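Local coordinates for aq_2013 protein (Aquifex aeolicus, PDB 2P6C), which is of unknown function, belongs to the YjbQ (UPF0047) family and forms a three-subunit assembly, at residues L40-I51 with A89-V100. Sequence-based numbering, arbitrary orientation.
Sequences LVSSMHLTSSVI and AHLKNLLTHLQV. With PO4 (phosphate ion), chain C; PO4 (phosphate ion), chain E.
Asn93 reaches from helix 87-96 toward Ser48 in the turn between strands 37-43 and 48-53; CG anti to the backbone N (chi1 164°) carries its amide across. Its ND2 donates to Ser48 O at 2.9 Å, from above the carbonyl plane, and only weakly to Ser49 OG. A short amide suits a buried carbonyl, yet Leu46 O, 3.0 Å from Asn93 CB, has no hydrogen-bond partner, merely a CA-H...O contact from His90. The small Ser49 lets the helix end come close, and its OG donates to Thr96 OG1 (3.1 Å); Thr96 OG1 in turn donates to Lys92 O. Beyond the helix, Leu98 O is gripped from opposite faces of its plane by Ser43 N and Val50 N, tying both strands to one carbonyl. Antiparallel pairing follows, Val41 N bonding Val100 O at 3.0 Å, while Gln99 NE2 meets Ser42 OG (3.1 Å) in its own amide plane; Gln99 OE1 bonds Val101 N of the second subunit. At the other end, by partly exposed His45, ions rather than protein groups take up several donors. Thr47 CG2 lies over a face of the His90 ring, a CH-pi contact. Thr47 OG1, also bonded to Lys128 NZ, and His45 ND1 hold one phosphate, His90 NE2 the other; Arg126 adds a bond to one, Asn86 and His79 to the other. Though probably from the crystallisation liquor, these ions imply a site able to accept an anion, whatever its natural ligand.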
loop_
_atom_site.group_PDB
_atom_site.type_symbol
_atom_site.label_atom_id
_atom_site.label_comp_id
_atom_site.label_asym_id
_atom_site.label_seq_id
_atom_site.Cartn_x
_atom_site.Cartn_y
_atom_site.Cartn_z
ATOM N N LEU A 40 6.414 -10.113 -3.067
ATOM C CA LEU A 40 5.186 -9.380 -3.373
ATOM C C LEU A 40 4.011 -10.354 -3.501
ATOM O O LEU A 40 4.117 -11.383 -4.171
ATOM C CB LEU A 40 5.340 -8.608 -4.693
ATOM C CG LEU A 40 4.070 -8.031 -5.345
ATOM C CD1 LEU A 40 3.505 -6.868 -4.517
ATOM C CD2 LEU A 40 4.408 -7.553 -6.747
ATOM N N VAL A 41 2.895 -10.019 -2.856
ATOM C CA VAL A 41 1.684 -10.836 -2.910
ATOM C C VAL A 41 0.589 -9.845 -3.239
ATOM O O VAL A 41 0.229 -8.994 -2.427
ATOM C CB VAL A 41 1.415 -11.508 -1.569
ATOM C CG1 VAL A 41 0.293 -12.515 -1.713
ATOM C CG2 VAL A 41 2.690 -12.173 -1.063
ATOM N N SER A 42 0.056 -9.964 -4.444
ATOM C CA SER A 42 -0.917 -9.007 -4.922
ATOM C C SER A 42 -2.102 -9.608 -5.660
ATOM O O SER A 42 -1.958 -10.571 -6.419
ATOM C CB SER A 42 -0.184 -8.037 -5.858
ATOM O OG SER A 42 -1.011 -6.972 -6.271
ATOM N N SER A 43 -3.278 -9.034 -5.438
ATOM C CA SER A 43 -4.449 -9.450 -6.182
ATOM C C SER A 43 -4.363 -8.926 -7.590
ATOM O O SER A 43 -3.977 -7.797 -7.827
ATOM C CB SER A 43 -5.693 -8.857 -5.526
ATOM O OG SER A 43 -6.814 -9.101 -6.386
ATOM N N MET A 44 -4.730 -9.799 -8.535
ATOM C CA MET A 44 -4.713 -9.374 -9.938
ATOM C C MET A 44 -6.058 -8.775 -10.365
ATOM O O MET A 44 -6.265 -8.464 -11.529
ATOM C CB MET A 44 -4.352 -10.576 -10.803
ATOM C CG MET A 44 -3.010 -11.198 -10.388
ATOM S SD MET A 44 -2.270 -12.239 -11.673
ATOM C CE MET A 44 -1.655 -10.956 -12.778
ATOM N N HIS A 45 -6.951 -8.592 -9.400
ATOM C CA HIS A 45 -8.268 -8.048 -9.685
ATOM C C HIS A 45 -8.553 -6.790 -8.869
ATOM O O HIS A 45 -7.941 -6.544 -7.830
ATOM C CB HIS A 45 -9.330 -9.129 -9.413
ATOM C CG HIS A 45 -9.085 -10.398 -10.167
ATOM N ND1 HIS A 45 -9.720 -10.688 -11.354
ATOM C CD2 HIS A 45 -8.177 -11.387 -9.976
ATOM C CE1 HIS A 45 -9.212 -11.793 -11.868
ATOM N NE2 HIS A 45 -8.273 -12.237 -11.052
ATOM N N LEU A 46 -9.515 -6.005 -9.334
ATOM C CA LEU A 46 -9.928 -4.708 -8.742
ATOM C C LEU A 46 -11.013 -4.931 -7.660
ATOM O O LEU A 46 -11.503 -4.019 -7.006
ATOM C CB LEU A 46 -10.580 -3.775 -9.819
ATOM C CG LEU A 46 -9.586 -3.108 -10.843
ATOM C CD1 LEU A 46 -8.367 -2.398 -10.252
ATOM C CD2 LEU A 46 -9.057 -4.080 -11.883
ATOM N N THR A 47 -11.495 -6.161 -7.502
ATOM C CA THR A 47 -12.604 -6.439 -6.596
ATOM C C THR A 47 -12.220 -7.412 -5.463
ATOM O O THR A 47 -13.059 -8.059 -4.851
ATOM C CB THR A 47 -13.736 -7.018 -7.442
ATOM O OG1 THR A 47 -13.235 -8.125 -8.193
ATOM C CG2 THR A 47 -14.257 -5.954 -8.415
ATOM N N SER A 48 -10.916 -7.485 -5.224
ATOM C CA SER A 48 -10.336 -8.325 -4.197
ATOM C C SER A 48 -8.955 -7.768 -3.868
ATOM O O SER A 48 -8.330 -7.097 -4.698
ATOM C CB SER A 48 -10.223 -9.771 -4.692
ATOM O OG SER A 48 -9.341 -9.894 -5.797
ATOM N N SER A 49 -8.482 -8.051 -2.657
ATOM C CA SER A 49 -7.152 -7.593 -2.210
ATOM C C SER A 49 -6.432 -8.655 -1.355
ATOM O O SER A 49 -7.064 -9.512 -0.738
ATOM C CB SER A 49 -7.325 -6.307 -1.365
ATOM O OG SER A 49 -7.861 -5.236 -2.157
ATOM N N VAL A 50 -5.050 -8.635 -1.427
ATOM C CA VAL A 50 -4.192 -9.254 -0.402
ATOM C C VAL A 50 -3.871 -8.218 0.639
ATOM O O VAL A 50 -3.388 -7.121 0.375
ATOM C CB VAL A 50 -2.878 -9.779 -1.002
ATOM C CG1 VAL A 50 -2.002 -10.398 0.111
ATOM C CG2 VAL A 50 -3.152 -10.843 -2.044
ATOM N N ILE A 51 -4.263 -8.612 1.870
ATOM C CA ILE A 51 -4.148 -7.774 3.095
ATOM C C ILE A 51 -3.425 -8.615 4.146
ATOM O O ILE A 51 -3.427 -9.838 4.109
ATOM C CB ILE A 51 -5.531 -7.156 3.639
ATOM C CG1 ILE A 51 -6.453 -8.288 4.099
ATOM C CG2 ILE A 51 -6.251 -6.406 2.503
ATOM C CD1 ILE A 51 -7.651 -7.781 4.905
ATOM N N ALA A 89 -17.241 -3.246 -4.163
ATOM C CA ALA A 89 -16.075 -4.131 -4.122
ATOM C C ALA A 89 -14.821 -3.420 -4.621
ATOM O O ALA A 89 -13.711 -3.681 -4.153
ATOM C CB ALA A 89 -16.330 -5.379 -4.962
ATOM N N HIS A 90 -15.003 -2.538 -5.594
ATOM C CA HIS A 90 -13.892 -1.778 -6.143
ATOM C C HIS A 90 -13.407 -0.796 -5.093
ATOM O O HIS A 90 -12.205 -0.628 -4.891
ATOM C CB HIS A 90 -14.344 -1.025 -7.387
ATOM C CG HIS A 90 -14.464 -1.887 -8.601
ATOM N ND1 HIS A 90 -13.402 -2.139 -9.442
ATOM C CD2 HIS A 90 -15.517 -2.570 -9.109
ATOM C CE1 HIS A 90 -13.796 -2.937 -10.418
ATOM N NE2 HIS A 90 -15.076 -3.213 -10.239
ATOM N N LEU A 91 -14.354 -0.151 -4.421
ATOM C CA LEU A 91 -14.006 0.807 -3.386
ATOM C C LEU A 91 -13.279 0.098 -2.242
ATOM O O LEU A 91 -12.283 0.611 -1.716
ATOM C CB LEU A 91 -15.267 1.523 -2.889
ATOM C CG LEU A 91 -15.996 2.344 -3.963
ATOM C CD1 LEU A 91 -17.270 2.950 -3.376
ATOM C CD2 LEU A 91 -15.078 3.443 -4.503
ATOM N N LYS A 92 -13.768 -1.084 -1.865
ATOM C CA LYS A 92 -13.123 -1.861 -0.802
ATOM C C LYS A 92 -11.686 -2.218 -1.192
ATOM O O LYS A 92 -10.810 -2.330 -0.354
ATOM C CB LYS A 92 -13.953 -3.130 -0.500
ATOM C CG LYS A 92 -15.251 -2.889 0.288
ATOM C CD LYS A 92 -16.065 -4.179 0.455
ATOM C CE LYS A 92 -17.308 -4.000 1.353
ATOM N NZ LYS A 92 -18.410 -3.307 0.664
ATOM N N ASN A 93 -11.415 -2.417 -2.498
ATOM C CA ASN A 93 -10.079 -2.741 -3.012
ATOM C C ASN A 93 -9.165 -1.517 -2.869
ATOM O O ASN A 93 -8.002 -1.586 -2.501
ATOM C CB ASN A 93 -10.219 -3.153 -4.488
ATOM C CG ASN A 93 -8.892 -3.117 -5.206
ATOM O OD1 ASN A 93 -8.534 -2.141 -5.861
ATOM N ND2 ASN A 93 -8.139 -4.222 -5.068
ATOM N N LEU A 94 -9.775 -0.371 -3.166
ATOM C CA LEU A 94 -9.034 0.874 -3.002
ATOM C C LEU A 94 -8.641 1.068 -1.538
ATOM O O LEU A 94 -7.500 1.363 -1.207
ATOM C CB LEU A 94 -9.921 2.040 -3.473
ATOM C CG LEU A 94 -9.321 2.838 -4.645
ATOM C CD1 LEU A 94 -9.907 4.246 -4.757
ATOM C CD2 LEU A 94 -7.806 3.010 -4.532
ATOM N N LEU A 95 -9.634 0.929 -0.667
ATOM C CA LEU A 95 -9.559 1.084 0.793
ATOM C C LEU A 95 -8.437 0.246 1.446
ATOM O O LEU A 95 -7.619 0.737 2.213
ATOM C CB LEU A 95 -10.915 0.693 1.383
ATOM C CG LEU A 95 -11.500 1.783 2.286
ATOM C CD1 LEU A 95 -12.455 1.221 3.339
ATOM C CD2 LEU A 95 -10.429 2.555 3.053
ATOM N N THR A 96 -8.523 -1.054 1.179
ATOM C CA THR A 96 -7.624 -2.034 1.779
ATOM C C THR A 96 -6.288 -2.160 1.069
ATOM O O THR A 96 -5.343 -2.711 1.624
ATOM C CB THR A 96 -8.251 -3.456 1.793
ATOM O OG1 THR A 96 -8.648 -3.822 0.465
ATOM C CG2 THR A 96 -9.450 -3.512 2.711
ATOM N N HIS A 97 -6.215 -1.655 -0.154
ATOM C CA HIS A 97 -5.014 -1.754 -0.988
ATOM C C HIS A 97 -4.868 -3.179 -1.511
ATOM O O HIS A 97 -4.907 -4.143 -0.747
ATOM C CB HIS A 97 -3.744 -1.375 -0.234
ATOM C CG HIS A 97 -2.615 -0.990 -1.145
ATOM N ND1 HIS A 97 -2.772 -0.074 -2.163
ATOM C CD2 HIS A 97 -1.320 -1.388 -1.193
ATOM C CE1 HIS A 97 -1.625 0.076 -2.800
ATOM N NE2 HIS A 97 -0.727 -0.710 -2.231
ATOM N N LEU A 98 -4.659 -3.304 -2.814
ATOM C CA LEU A 98 -4.598 -4.616 -3.511
ATOM C C LEU A 98 -3.429 -5.550 -3.085
ATOM O O LEU A 98 -3.459 -6.758 -3.285
ATOM C CB LEU A 98 -4.538 -4.364 -5.020
ATOM C CG LEU A 98 -3.106 -4.188 -5.542
ATOM C CD1 LEU A 98 -3.018 -4.365 -7.059
ATOM C CD2 LEU A 98 -2.534 -2.803 -5.239
ATOM N N GLN A 99 -2.365 -5.033 -2.474
ATOM C CA GLN A 99 -1.197 -5.864 -2.210
ATOM C C GLN A 99 -0.393 -5.596 -0.931
ATOM O O GLN A 99 -0.656 -4.663 -0.175
ATOM C CB GLN A 99 -0.238 -5.686 -3.391
ATOM C CG GLN A 99 0.440 -4.297 -3.354
ATOM C CD GLN A 99 1.130 -3.868 -4.648
ATOM O OE1 GLN A 99 1.960 -2.953 -4.638
ATOM N NE2 GLN A 99 0.777 -4.506 -5.764
ATOM N N VAL A 100 0.623 -6.434 -0.740
ATOM C CA VAL A 100 1.599 -6.359 0.417
ATOM C C VAL A 100 2.910 -6.850 -0.113
ATOM O O VAL A 100 2.976 -7.661 -1.027
ATOM C CB VAL A 100 1.251 -7.134 1.794
ATOM C CG1 VAL A 100 -0.024 -6.560 2.408
ATOM C CG2 VAL A 100 1.047 -8.612 1.516
HETATM P P PO4 C . -12.822 -8.561 -12.006
HETATM O O1 PO4 C . -13.445 -8.459 -13.351
HETATM O O2 PO4 C . -12.518 -9.938 -11.801
HETATM O O3 PO4 C . -11.775 -7.601 -11.965
HETATM O O4 PO4 C . -13.873 -8.135 -10.945
HETATM P P PO4 E . -15.933 -5.917 -12.790
HETATM O O1 PO4 E . -14.623 -5.956 -13.353
HETATM O O2 PO4 E . -16.400 -4.716 -12.192
HETATM O O3 PO4 E . -16.025 -7.029 -11.711
HETATM O O4 PO4 E . -16.941 -6.300 -13.758
HETATM O O HOH W 1 -3.271 -4.537 1.708
#